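PDB 3KYA: putative phosphatase from Bacteroides thetaiotaomicron, which is of unproven function, possibly a phosphatase, and binds zinc ions, joining an IPT/TIG domain to what appears to be a beta-propeller. Local coordinates for residues G121-G129 / Q165-S176; N141-K151 / S447-K455. All coordinates share one frame; numbering follows the deposited sequence. Where two conformers were deposited one is given.

Contact 1 of 2, residues G121-G129 / Q165-S176; sequences GWRDGPFDG and QLIDLKNRMLSS. With ZN (zinc ion), chain X; EDO (1,2-ethanediol), chain J.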
loop_
_atom_site.group_PDB
_atom_site.type_symbol
_atom_site.label_atom_id
_atom_site.label_comp_id
_atom_site.label_asym_id
_atom_site.label_seq_id
_atom_site.Cartn_x
_atom_site.Cartn_y
_atom_site.Cartn_z
ATOM N N GLY A 121 39.462 -6.548 13.186
ATOM C CA GLY A 121 39.278 -6.357 14.627
ATOM C C GLY A 121 38.573 -5.055 14.981
ATOM O O GLY A 121 37.675 -4.604 14.262
ATOM N N TRP A 122 38.995 -4.461 16.097
ATOM C CA TRP A 122 38.447 -3.198 16.605
ATOM C C TRP A 122 39.543 -2.150 16.663
ATOM O O TRP A 122 40.675 -2.427 17.100
ATOM C CB TRP A 122 37.842 -3.383 18.006
ATOM C CG TRP A 122 36.612 -4.262 18.046
ATOM C CD1 TRP A 122 36.531 -5.582 17.680
ATOM C CD2 TRP A 122 35.303 -3.904 18.522
ATOM N NE1 TRP A 122 35.249 -6.049 17.864
ATOM C CE2 TRP A 122 34.479 -5.038 18.376
ATOM C CE3 TRP A 122 34.744 -2.730 19.036
ATOM C CZ2 TRP A 122 33.138 -5.038 18.743
ATOM C CZ3 TRP A 122 33.417 -2.734 19.393
ATOM C CH2 TRP A 122 32.625 -3.880 19.242
ATOM N N ARG A 123 39.198 -0.943 16.229
ATOM C CA ARG A 123 40.122 0.160 16.220
ATOM C C ARG A 123 39.330 1.464 16.233
ATOM O O ARG A 123 38.417 1.657 15.413
ATOM C CB ARG A 123 41.010 0.092 14.970
ATOM C CG ARG A 123 42.084 1.209 14.874
ATOM C CD ARG A 123 42.823 1.202 13.520
ATOM N NE ARG A 123 43.372 -0.119 13.255
ATOM C CZ ARG A 123 44.488 -0.602 13.808
ATOM N NH1 ARG A 123 45.207 0.123 14.661
ATOM N NH2 ARG A 123 44.883 -1.833 13.511
ATOM N N ASP A 124 39.669 2.337 17.177
ATOM C CA ASP A 124 39.082 3.659 17.256
ATOM C C ASP A 124 39.841 4.580 16.302
ATOM O O ASP A 124 40.989 4.314 15.956
ATOM C CB ASP A 124 39.127 4.201 18.688
ATOM C CG ASP A 124 38.096 3.548 19.606
ATOM O OD1 ASP A 124 37.199 2.807 19.142
ATOM O OD2 ASP A 124 38.172 3.800 20.820
ATOM N N GLY A 125 39.202 5.666 15.881
ATOM C CA GLY A 125 39.811 6.596 14.944
ATOM C C GLY A 125 38.871 7.165 13.890
ATOM O O GLY A 125 37.651 7.116 14.034
ATOM N N PRO A 126 39.446 7.703 12.806
ATOM C CA PRO A 126 38.677 8.346 11.739
ATOM C C PRO A 126 37.772 7.402 10.950
ATOM O O PRO A 126 38.099 6.210 10.778
ATOM C CB PRO A 126 39.776 8.937 10.829
ATOM C CG PRO A 126 40.939 8.039 11.034
ATOM C CD PRO A 126 40.884 7.624 12.475
ATOM N N PHE A 127 36.633 7.915 10.471
ATOM C CA PHE A 127 35.745 7.089 9.657
ATOM C C PHE A 127 36.425 6.655 8.352
ATOM O O PHE A 127 36.181 5.555 7.870
ATOM C CB PHE A 127 34.443 7.792 9.250
ATOM C CG PHE A 127 33.523 8.172 10.387
ATOM C CD1 PHE A 127 33.680 7.683 11.678
ATOM C CD2 PHE A 127 32.392 8.924 10.108
ATOM C CE1 PHE A 127 32.795 8.038 12.687
ATOM C CE2 PHE A 127 31.489 9.262 11.112
ATOM C CZ PHE A 127 31.697 8.817 12.404
ATOM N N ASP A 128 37.235 7.547 7.779
ATOM C CA ASP A 128 37.914 7.300 6.505
ATOM C C ASP A 128 39.418 7.129 6.669
ATOM O O ASP A 128 39.989 7.539 7.674
ATOM C CB ASP A 128 37.670 8.470 5.559
ATOM C CG ASP A 128 36.208 8.640 5.217
ATOM O OD1 ASP A 128 35.536 7.619 4.940
ATOM O OD2 ASP A 128 35.741 9.796 5.208
ATOM N N GLY A 129 40.047 6.537 5.660
ATOM C CA GLY A 129 41.491 6.309 5.656
ATOM C C GLY A 129 41.810 4.904 5.192
ATOM O O GLY A 129 40.901 4.142 4.856
ATOM N N GLN A 165 30.565 3.150 22.930
ATOM C CA GLN A 165 31.305 3.994 21.997
ATOM C C GLN A 165 30.515 5.202 21.518
ATOM O O GLN A 165 29.276 5.220 21.548
ATOM C CB GLN A 165 31.763 3.158 20.798
ATOM C CG GLN A 165 32.780 2.072 21.157
ATOM C CD GLN A 165 33.337 1.380 19.922
ATOM O OE1 GLN A 165 32.588 0.847 19.098
ATOM N NE2 GLN A 165 34.664 1.386 19.789
ATOM N N LEU A 166 31.270 6.222 21.111
ATOM C CA LEU A 166 30.736 7.445 20.554
ATOM C C LEU A 166 31.092 7.514 19.074
ATOM O O LEU A 166 32.278 7.535 18.714
ATOM C CB LEU A 166 31.336 8.667 21.255
ATOM C CG LEU A 166 30.991 10.023 20.636
ATOM C CD1 LEU A 166 29.476 10.271 20.583
ATOM C CD2 LEU A 166 31.702 11.144 21.399
ATOM N N ILE A 167 30.053 7.557 18.241
ATOM C CA ILE A 167 30.171 7.769 16.802
ATOM C C ILE A 167 29.924 9.283 16.654
ATOM O O ILE A 167 28.772 9.734 16.741
ATOM C CB ILE A 167 29.118 6.935 16.023
ATOM C CG1 ILE A 167 29.265 5.434 16.342
ATOM C CG2 ILE A 167 29.178 7.224 14.517
ATOM C CD1 ILE A 167 27.975 4.573 16.035
ATOM N N ASP A 168 30.996 10.068 16.476
ATOM C CA ASP A 168 30.887 11.535 16.411
ATOM C C ASP A 168 30.754 11.929 14.947
ATOM O O ASP A 168 31.714 11.905 14.183
ATOM C CB ASP A 168 32.079 12.224 17.104
ATOM C CG ASP A 168 31.856 13.723 17.332
ATOM O OD1 ASP A 168 31.240 14.372 16.464
ATOM O OD2 ASP A 168 32.316 14.266 18.377
ATOM N N LEU A 169 29.529 12.263 14.560
ATOM C CA LEU A 169 29.189 12.550 13.169
ATOM C C LEU A 169 29.776 13.862 12.661
ATOM O O LEU A 169 29.908 14.058 11.450
ATOM C CB LEU A 169 27.662 12.558 13.017
ATOM C CG LEU A 169 26.978 11.251 13.429
ATOM C CD1 LEU A 169 25.448 11.382 13.463
ATOM C CD2 LEU A 169 27.418 10.101 12.507
ATOM N N LYS A 170 30.113 14.768 13.573
ATOM C CA LYS A 170 30.683 16.059 13.186
ATOM C C LYS A 170 32.163 15.937 12.835
ATOM O O LYS A 170 32.577 16.398 11.765
ATOM C CB LYS A 170 30.507 17.113 14.293
ATOM C CG LYS A 170 31.056 18.513 13.934
ATOM C CD LYS A 170 31.053 19.430 15.159
ATOM C CE LYS A 170 31.584 20.813 14.843
ATOM N NZ LYS A 170 33.013 20.825 14.407
ATOM N N ASN A 171 32.960 15.342 13.722
ATOM C CA ASN A 171 34.401 15.218 13.432
ATOM C C ASN A 171 34.751 13.886 12.758
ATOM O O ASN A 171 35.908 13.658 12.419
ATOM C CB ASN A 171 35.293 15.514 14.659
ATOM C CG ASN A 171 35.200 14.462 15.743
ATOM O OD1 ASN A 171 35.916 14.533 16.749
ATOM N ND2 ASN A 171 34.333 13.493 15.556
ATOM N N ARG A 172 33.745 13.031 12.537
ATOM C CA ARG A 172 33.914 11.763 11.833
ATOM C C ARG A 172 34.988 10.893 12.499
ATOM O O ARG A 172 35.945 10.448 11.861
ATOM C CB ARG A 172 34.201 12.014 10.342
ATOM C CG ARG A 172 33.036 12.752 9.659
ATOM C CD ARG A 172 33.256 13.041 8.195
ATOM N NE ARG A 172 33.585 11.849 7.404
ATOM C CZ ARG A 172 32.710 10.986 6.893
ATOM N NH1 ARG A 172 31.399 11.111 7.112
ATOM N NH2 ARG A 172 33.162 9.958 6.180
HETATM N N MSE A 173 34.801 10.689 13.802
HETATM C CA MSE A 173 35.709 9.938 14.653
HETATM C C MSE A 173 34.935 8.994 15.539
HETATM O O MSE A 173 33.887 9.369 16.063
HETATM C CB MSE A 173 36.462 10.901 15.585
HETATM C CG MSE A 173 37.391 11.911 14.935
HETATM SE SE MSE A 173 38.983 11.054 14.238
HETATM C CE MSE A 173 39.482 10.074 15.808
ATOM N N LEU A 174 35.452 7.773 15.699
ATOM C CA LEU A 174 34.921 6.778 16.621
ATOM C C LEU A 174 35.806 6.764 17.854
ATOM O O LEU A 174 37.038 6.707 17.740
ATOM C CB LEU A 174 34.934 5.373 16.008
ATOM C CG LEU A 174 34.447 4.203 16.867
ATOM C CD1 LEU A 174 32.926 4.278 17.072
ATOM C CD2 LEU A 174 34.813 2.859 16.229
ATOM N N SER A 175 35.191 6.830 19.024
ATOM C CA SER A 175 35.920 6.784 20.289
ATOM C C SER A 175 35.203 5.869 21.282
ATOM O O SER A 175 34.068 5.409 21.026
ATOM C CB SER A 175 36.120 8.210 20.857
ATOM O OG SER A 175 34.865 8.813 21.130
ATOM N N SER A 176 35.881 5.581 22.401
ATOM C CA SER A 176 35.356 4.713 23.460
ATOM C C SER A 176 35.431 5.423 24.822
ATOM O O SER A 176 36.240 5.054 25.683
ATOM C CB SER A 176 36.138 3.404 23.503
ATOM O OG SER A 176 36.115 2.759 22.247
HETATM ZN ZN ZN X . 31.778 15.905 19.472
HETATM C C1 EDO J . 34.250 4.787 5.097
HETATM O O1 EDO J . 33.595 5.731 4.239
HETATM C C2 EDO J . 33.449 3.485 5.140
HETATM O O2 EDO J . 34.307 2.370 5.430
HETATM O O HOH W 1 31.147 16.721 17.911
HETATM O O HOH W 2 31.417 17.817 20.450
HETATM O O HOH W 3 32.944 15.295 20.824
HETATM O O HOH W 4 33.892 16.749 19.187
#

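Contact 2 of 2, residues N141-K151 / S447-K455; sequences NGRLAFDPLNK and SGLVYDDVK. With EDO (1,2-ethanediol), chain H; EDO (1,2-ethanediol), chain L; EDO (1,2-ethanediol), chain K.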
loop_
_atom_site.group_PDB
_atom_site.type_symbol
_atom_site.label_atom_id
_atom_site.label_comp_id
_atom_site.label_asym_id
_atom_site.label_seq_id
_atom_site.Cartn_x
_atom_site.Cartn_y
_atom_site.Cartn_z
ATOM N N ASN A 141 26.189 -7.720 18.839
ATOM C CA ASN A 141 24.822 -7.206 18.705
ATOM C C ASN A 141 24.720 -5.865 19.442
ATOM O O ASN A 141 25.076 -5.774 20.625
ATOM C CB ASN A 141 23.846 -8.263 19.245
ATOM C CG ASN A 141 22.375 -7.930 18.999
ATOM O OD1 ASN A 141 21.917 -6.843 19.295
ATOM N ND2 ASN A 141 21.624 -8.913 18.495
ATOM N N GLY A 142 24.250 -4.821 18.755
ATOM C CA GLY A 142 24.206 -3.487 19.361
ATOM C C GLY A 142 22.919 -2.704 19.247
ATOM O O GLY A 142 21.989 -3.119 18.555
ATOM N N ARG A 143 22.859 -1.601 19.999
ATOM C CA ARG A 143 21.749 -0.652 19.965
ATOM C C ARG A 143 22.302 0.768 19.886
ATOM O O ARG A 143 23.364 1.073 20.428
ATOM C CB ARG A 143 20.854 -0.784 21.194
ATOM C CG ARG A 143 20.129 -2.124 21.294
ATOM C CD ARG A 143 19.105 -2.302 20.171
ATOM N NE ARG A 143 18.288 -3.489 20.391
ATOM C CZ ARG A 143 18.671 -4.740 20.143
ATOM N NH1 ARG A 143 19.876 -5.013 19.653
ATOM N NH2 ARG A 143 17.832 -5.733 20.385
ATOM N N LEU A 144 21.547 1.636 19.236
ATOM C CA LEU A 144 21.948 3.013 19.001
ATOM C C LEU A 144 21.103 4.041 19.751
ATOM O O LEU A 144 19.908 3.832 19.973
ATOM C CB LEU A 144 21.844 3.299 17.497
ATOM C CG LEU A 144 22.762 2.546 16.533
ATOM C CD1 LEU A 144 22.358 2.841 15.070
ATOM C CD2 LEU A 144 24.247 2.887 16.758
ATOM N N ALA A 145 21.718 5.170 20.121
ATOM C CA ALA A 145 20.984 6.275 20.758
ATOM C C ALA A 145 21.707 7.605 20.624
ATOM O O ALA A 145 22.904 7.688 20.907
ATOM C CB ALA A 145 20.712 5.975 22.256
ATOM N N PHE A 146 21.001 8.627 20.151
ATOM C CA PHE A 146 21.559 9.977 20.086
ATOM C C PHE A 146 21.567 10.665 21.448
ATOM O O PHE A 146 20.671 10.456 22.257
ATOM C CB PHE A 146 20.708 10.929 19.227
ATOM C CG PHE A 146 20.729 10.657 17.745
ATOM C CD1 PHE A 146 21.888 10.842 17.007
ATOM C CD2 PHE A 146 19.567 10.285 17.082
ATOM C CE1 PHE A 146 21.898 10.626 15.632
ATOM C CE2 PHE A 146 19.576 10.057 15.712
ATOM C CZ PHE A 146 20.735 10.226 14.993
ATOM N N ASP A 147 22.547 11.544 21.668
ATOM C CA ASP A 147 22.507 12.441 22.812
ATOM C C ASP A 147 21.365 13.429 22.491
ATOM O O ASP A 147 21.446 14.133 21.490
ATOM C CB ASP A 147 23.840 13.171 22.956
ATOM C CG ASP A 147 23.881 14.148 24.136
ATOM O OD1 ASP A 147 22.823 14.551 24.652
ATOM O OD2 ASP A 147 25.012 14.547 24.534
ATOM N N PRO A 148 20.290 13.469 23.315
ATOM C CA PRO A 148 19.186 14.392 22.992
ATOM C C PRO A 148 19.601 15.857 22.885
ATOM O O PRO A 148 18.913 16.619 22.216
ATOM C CB PRO A 148 18.185 14.179 24.144
ATOM C CG PRO A 148 18.514 12.832 24.706
ATOM C CD PRO A 148 20.003 12.682 24.530
ATOM N N LEU A 149 20.723 16.246 23.500
ATOM C CA LEU A 149 21.180 17.618 23.438
ATOM C C LEU A 149 22.151 17.864 22.279
ATOM O O LEU A 149 22.522 18.998 22.039
ATOM C CB LEU A 149 21.858 18.020 24.751
ATOM C CG LEU A 149 21.078 17.778 26.035
ATOM C CD1 LEU A 149 21.884 18.334 27.228
ATOM C CD2 LEU A 149 19.685 18.400 25.974
ATOM N N ASN A 150 22.570 16.820 21.574
ATOM C CA ASN A 150 23.505 16.975 20.458
ATOM C C ASN A 150 23.451 15.771 19.537
ATOM O O ASN A 150 24.077 14.740 19.801
ATOM C CB ASN A 150 24.931 17.200 20.990
ATOM C CG ASN A 150 25.959 17.383 19.879
ATOM O OD1 ASN A 150 25.624 17.376 18.700
ATOM N ND2 ASN A 150 27.216 17.544 20.260
ATOM N N LYS A 151 22.689 15.892 18.452
ATOM C CA LYS A 151 22.513 14.773 17.523
ATOM C C LYS A 151 23.754 14.456 16.659
ATOM O O LYS A 151 23.719 13.531 15.862
ATOM C CB LYS A 151 21.215 14.912 16.687
ATOM C CG LYS A 151 19.968 14.597 17.529
ATOM C CD LYS A 151 18.710 14.391 16.695
ATOM C CE LYS A 151 18.275 15.639 16.025
ATOM N NZ LYS A 151 16.990 15.436 15.295
ATOM N N SER A 447 20.886 -5.003 13.945
ATOM C CA SER A 447 20.441 -4.968 15.353
ATOM C C SER A 447 20.048 -3.593 15.912
ATOM O O SER A 447 19.203 -3.511 16.806
ATOM C CB SER A 447 21.553 -5.565 16.244
ATOM O OG SER A 447 22.782 -4.855 16.081
ATOM N N GLY A 448 20.674 -2.536 15.405
ATOM C CA GLY A 448 20.446 -1.169 15.879
ATOM C C GLY A 448 19.858 -0.258 14.816
ATOM O O GLY A 448 20.124 -0.434 13.618
ATOM N N LEU A 449 19.063 0.717 15.261
ATOM C CA LEU A 449 18.377 1.643 14.369
ATOM C C LEU A 449 17.976 2.920 15.091
ATOM O O LEU A 449 17.426 2.868 16.204
ATOM C CB LEU A 449 17.095 0.984 13.808
ATOM C CG LEU A 449 16.316 1.746 12.736
ATOM C CD1 LEU A 449 17.119 1.809 11.446
ATOM C CD2 LEU A 449 14.919 1.101 12.478
ATOM N N VAL A 450 18.275 4.057 14.470
ATOM C CA VAL A 450 17.834 5.374 14.968
ATOM C C VAL A 450 17.410 6.210 13.776
ATOM O O VAL A 450 17.830 5.944 12.650
ATOM C CB VAL A 450 18.919 6.160 15.758
ATOM C CG1 VAL A 450 19.140 5.557 17.124
ATOM C CG2 VAL A 450 20.226 6.280 14.965
ATOM N N TYR A 451 16.602 7.236 14.031
ATOM C CA TYR A 451 16.165 8.168 12.997
ATOM C C TYR A 451 16.346 9.588 13.487
ATOM O O TYR A 451 15.910 9.925 14.590
ATOM C CB TYR A 451 14.689 7.933 12.646
ATOM C CG TYR A 451 14.147 8.790 11.522
ATOM C CD1 TYR A 451 14.470 8.516 10.190
ATOM C CD2 TYR A 451 13.249 9.821 11.771
ATOM C CE1 TYR A 451 13.959 9.293 9.140
ATOM C CE2 TYR A 451 12.712 10.585 10.726
ATOM C CZ TYR A 451 13.070 10.312 9.416
ATOM O OH TYR A 451 12.545 11.060 8.371
ATOM N N ASP A 452 17.043 10.397 12.692
ATOM C CA ASP A 452 17.202 11.817 12.958
ATOM C C ASP A 452 15.997 12.464 12.276
ATOM O O ASP A 452 15.917 12.481 11.029
ATOM C CB ASP A 452 18.531 12.318 12.398
ATOM C CG ASP A 452 18.775 13.787 12.680
ATOM O OD1 ASP A 452 17.806 14.585 12.708
ATOM O OD2 ASP A 452 19.963 14.156 12.835
ATOM N N ASP A 453 15.071 12.991 13.090
ATOM C CA ASP A 453 13.817 13.573 12.593
ATOM C C ASP A 453 13.932 14.983 11.999
ATOM O O ASP A 453 12.924 15.564 11.554
ATOM C CB ASP A 453 12.730 13.501 13.693
ATOM C CG ASP A 453 13.184 14.082 15.037
ATOM O OD1 ASP A 453 14.141 14.884 15.072
ATOM O OD2 ASP A 453 12.557 13.731 16.063
ATOM N N VAL A 454 15.141 15.537 11.981
ATOM C CA VAL A 454 15.390 16.865 11.413
ATOM C C VAL A 454 16.125 16.676 10.082
ATOM O O VAL A 454 15.698 17.217 9.063
ATOM C CB VAL A 454 16.128 17.791 12.403
ATOM C CG1 VAL A 454 16.695 19.029 11.711
ATOM C CG2 VAL A 454 15.171 18.174 13.566
ATOM N N LYS A 455 17.199 15.886 10.081
ATOM C CA LYS A 455 17.918 15.547 8.840
ATOM C C LYS A 455 17.171 14.503 7.997
ATOM O O LYS A 455 17.491 14.312 6.816
ATOM C CB LYS A 455 19.344 15.076 9.152
ATOM C CG LYS A 455 20.247 16.212 9.597
ATOM C CD LYS A 455 21.649 15.750 9.984
ATOM C CE LYS A 455 22.595 16.939 10.065
ATOM N NZ LYS A 455 22.121 17.988 11.038
HETATM C C1 EDO H . 19.336 19.389 20.043
HETATM O O1 EDO H . 19.317 20.668 19.397
HETATM C C2 EDO H . 19.784 18.281 19.086
HETATM O O2 EDO H . 21.085 18.555 18.530
HETATM C C1 EDO L . 26.398 18.205 25.289
HETATM O O1 EDO L . 26.817 19.549 25.534
HETATM C C2 EDO L . 26.352 17.966 23.795
HETATM O O2 EDO L . 27.654 17.630 23.299
HETATM C C1 EDO K . 10.477 8.624 5.807
HETATM O O1 EDO K . 10.273 7.311 5.278
HETATM C C2 EDO K . 11.974 8.892 5.864
HETATM O O2 EDO K . 12.226 10.297 5.814
HETATM O O HOH W 5 22.386 13.262 13.198
#

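Contact 1 of 2, residues G121-G129 / Q165-S176
Phe127 lays one face of its ring over the backbone of Arg172, whose CA lies 3.6 Å from the centroid of the Phe127 ring, 12° off the normal: a CH-pi contact. The far end of the ring reaches into the core, with Phe127 CZ 3.7 Å from Ile167 CG2. A flat aromatic suits this place because it covers backbone with its face while Leu169 CD2 lies at its edge and Ile167 CG2 comes in obliquely. The Arg172 guanidinium stands nearly upright to the ring, 76° between planes, with Phe127 CD2 over its face. A bend at chi3 (54°) brings it round so that Arg172 NH2 donates in its own plane to Asp128 OD2 at 2.8 Å, a salt bridge. An alanine here in place of Phe127 would probably open a gap beside Ile167 and leave the guanidinium freer to turn. Behind these groups runs an antiparallel ladder. Gly125 and Leu174 form a hydrogen-bonded pair, Leu174 N to Gly125 O at 2.8 Å, and Phe127 N donates to Arg172 O. At the backbone angles of Gly125 a beta carbon would be jammed against the carbonyl oxygen of Asp124, so glycine fits. Met173, a selenomethionine, packs its selenium beside Pro126. At the other end Ser176 OG donates to the syn lone pair of Asp124 OD2 at 2.7 Å, and accepts from Gln165 NE2, whose OE1 is held by Tyr158. Arg172 and Met173 together face Asp168 in a G1 beta bulge; there Asp168 OD1 accepts from Lys170 N in an Asx turn while Asp168 OD2 binds zinc at 2.0 Å, with His153 and four waters completing the site. Two protein ligands and so much water are consistent with a peripheral metal site.

Contact 2 of 2, residues N141-K151 / S447-K455
Phe146 turns the edge of its ring to the backbone at Tyr451 and Asp452, with Phe146 CE2 3.8 Å from Tyr451 O, while one face carries the CD methylene of Lys151. Val450 CG2 comes to the ring obliquely. At the opposite end of the strand the Arg143 guanidinium has Ser447 O over one face; its edge is occupied by Asn141 OD1 and Gly142 O, both of which accept from NH1 close to the guanidinium plane. Ser447 OG, placed between the backbone N and the carbonyl carbon (chi1 58°), takes the hydrogen bond from Gly142 N at 3.1 Å. The two strands run side by side, 11° apart with axes 4.9 Å from each other, yet share no backbone ladder: they are edge strands of two separate antiparallel sheets, consistent with the innermost strands of neighbouring beta-propeller blades. Gln376 of strand 374-381 links them, donating to Leu144 O and accepting from Leu449 N. Val450 CG1 packs 3.5 Å from Leu144 CB, and Gly448 suits a spot where a side chain would press on Leu144. Farther along, Lys151 NZ bridges Asp452 OD1, at 2.8 Å and from above the carboxylate plane, and Asp453 OD1; Val454 N meets Asp452 OD1 nearly end-on in an Asx turn, and Lys455 N also donates to it. A water joins Asp452 OD2 to Lys151 O.

After the sheet of strands 19-28 to 100-101, the chain lends strand 105-110 to the sheet built mainly from C-terminal strands, then enters the next probable blade. Contact 1 closes a short loop there, bringing the hairpin 165-176 back onto 121-129, whose strand 125-126 is one edge of the sheet. Within that loop lies 141-151, whose strand 141-147 is the opposite edge; its partner 447-455 lies far beyond, with 295 residues between, so the two contacts cross. Contact 2 thus joins the first complete probable blade to the last one, consistent with ring closure. The contacts meet through packing: Ile167 CD1 lies 4.2 Å from Leu144 CD2, and Leu169 touches Lys151 and Phe146.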